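Citryl-spermidine/3,4-dihydroxybenzoyl-citryl-spermidine:spermidine ligase (Bacillus anthracis, PDB 3TO3) catalyses the ATP-dependent condensation of spermidine with citryl-spermidine intermediates, as a homodimer, in the biosynthesis of the siderophore petrobactin. Local coordinates at residues Leu414-Gln419 with Ile538-Glu542. Sequence-based numbering, arbitrary orientation.
Sequences LRLLIQ and IVVEE
Arg415, extended from CG to NE, spans the gap between the helices and delivers its guanidinium edge to Glu541 and Glu542, while Glu542 folds at chi2 (-60°) and places its carboxylate between Arg415 and Gln419. Two acids then share the guanidinium edge. Arg415 NH2 gives a fairly straight bond to the syn side of Glu541 OE1 at 2.7 Å; Arg415 NH1 reaches the anti side of Glu542 OE2, also at 2.7 Å, in a more bent bond, and adds a weak one to Glu541 OE1. Both donors stand well out of the carboxylate planes, whereas the two acceptor oxygens lie close to the guanidinium plane. Ile538 CG1 lies over one guanidinium face, 3.8 Å from Arg415 NH2. The other oxygen of Glu542 is used as well: Gln419 NE2 comes from above the carboxylate plane to Glu542 OE1 at 2.9 Å, so both oxygens are gripped. Glu411, one turn back, pairs with Arg415 NE. Beneath this polar layer, Ile418 CG2 packs on Glu542 CB at 3.6 Å, Ile418 CD1 meets Val539 CG2, and Leu414 CD2 touches Ile538 CD1. The segment axes cross at -48°, 9.9 Å apart. This is helix-helix packing topped by a salt-bridge network, joining helices 410-432 and 532-547 within the FhuF-like region.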
# COMPACT_ATOMS: atom_id res chain seq x y z
N LEU B 414 25.58 -33.61 17.27
CA LEU B 414 24.26 -33.85 16.71
C LEU B 414 23.41 -34.75 17.63
O LEU B 414 22.23 -34.49 17.82
CB LEU B 414 24.38 -34.45 15.30
CG LEU B 414 23.10 -34.82 14.56
CD1 LEU B 414 22.18 -33.60 14.35
CD2 LEU B 414 23.47 -35.48 13.24
N ARG B 415 24.00 -35.78 18.22
CA ARG B 415 23.27 -36.57 19.19
C ARG B 415 22.81 -35.75 20.41
O ARG B 415 21.65 -35.82 20.80
CB ARG B 415 24.09 -37.74 19.67
CG ARG B 415 24.38 -38.72 18.58
CD ARG B 415 25.00 -39.98 19.17
NE ARG B 415 25.18 -40.98 18.14
CZ ARG B 415 24.23 -41.84 17.78
NH1 ARG B 415 23.05 -41.81 18.39
NH2 ARG B 415 24.46 -42.73 16.83
N LEU B 416 23.73 -35.00 21.02
CA LEU B 416 23.29 -34.12 22.11
C LEU B 416 22.19 -33.19 21.69
O LEU B 416 21.28 -32.94 22.47
CB LEU B 416 24.43 -33.30 22.67
CG LEU B 416 25.32 -34.16 23.53
CD1 LEU B 416 26.78 -33.67 23.47
CD2 LEU B 416 24.73 -34.20 24.95
N LEU B 417 22.26 -32.67 20.46
CA LEU B 417 21.30 -31.69 20.01
C LEU B 417 19.92 -32.34 19.95
O LEU B 417 18.95 -31.82 20.49
CB LEU B 417 21.67 -31.11 18.63
CG LEU B 417 20.63 -30.10 18.12
CD1 LEU B 417 20.63 -28.76 18.93
CD2 LEU B 417 20.79 -29.85 16.62
N ILE B 418 19.85 -33.49 19.29
CA ILE B 418 18.63 -34.24 19.16
C ILE B 418 18.08 -34.59 20.56
O ILE B 418 16.88 -34.40 20.83
CB ILE B 418 18.87 -35.55 18.38
CG1 ILE B 418 19.45 -35.26 16.98
CG2 ILE B 418 17.62 -36.34 18.26
CD1 ILE B 418 18.66 -34.30 16.20
N GLN B 419 18.97 -35.06 21.46
CA GLN B 419 18.54 -35.51 22.79
C GLN B 419 17.97 -34.40 23.65
O GLN B 419 17.04 -34.64 24.40
CB GLN B 419 19.66 -36.22 23.57
CG GLN B 419 20.11 -37.52 22.96
CD GLN B 419 20.97 -38.34 23.91
OE1 GLN B 419 21.43 -37.85 24.94
NE2 GLN B 419 21.17 -39.61 23.57
N ILE B 538 20.70 -41.23 12.78
CA ILE B 538 20.94 -40.81 14.15
C ILE B 538 19.67 -40.34 14.78
O ILE B 538 19.41 -40.59 15.96
CB ILE B 538 22.01 -39.72 14.23
CG1 ILE B 538 23.40 -40.36 14.10
CG2 ILE B 538 21.87 -38.98 15.55
CD1 ILE B 538 24.51 -39.39 13.94
N VAL B 539 18.86 -39.64 13.98
CA VAL B 539 17.58 -39.15 14.44
C VAL B 539 16.69 -40.33 14.84
O VAL B 539 16.12 -40.34 15.94
CB VAL B 539 16.91 -38.23 13.42
CG1 VAL B 539 15.49 -37.88 13.87
CG2 VAL B 539 17.74 -36.96 13.25
N VAL B 540 16.58 -41.33 13.97
CA VAL B 540 15.86 -42.53 14.35
C VAL B 540 16.37 -43.21 15.65
O VAL B 540 15.60 -43.47 16.57
CB VAL B 540 15.79 -43.52 13.19
CG1 VAL B 540 15.15 -44.80 13.62
CG2 VAL B 540 15.00 -42.89 12.04
N GLU B 541 17.67 -43.46 15.75
CA GLU B 541 18.22 -44.08 16.95
C GLU B 541 17.80 -43.34 18.22
O GLU B 541 17.38 -43.96 19.22
CB GLU B 541 19.75 -44.15 16.89
CG GLU B 541 20.32 -45.18 15.96
CD GLU B 541 21.83 -45.02 15.75
OE1 GLU B 541 22.54 -44.60 16.68
OE2 GLU B 541 22.32 -45.30 14.64
N GLU B 542 17.94 -42.02 18.19
CA GLU B 542 17.61 -41.21 19.35
C GLU B 542 16.14 -41.23 19.74
O GLU B 542 15.81 -41.26 20.93
CB GLU B 542 18.10 -39.78 19.17
CG GLU B 542 19.58 -39.74 19.05
CD GLU B 542 20.26 -40.29 20.28
OE1 GLU B 542 19.59 -40.46 21.33
OE2 GLU B 542 21.49 -40.55 20.19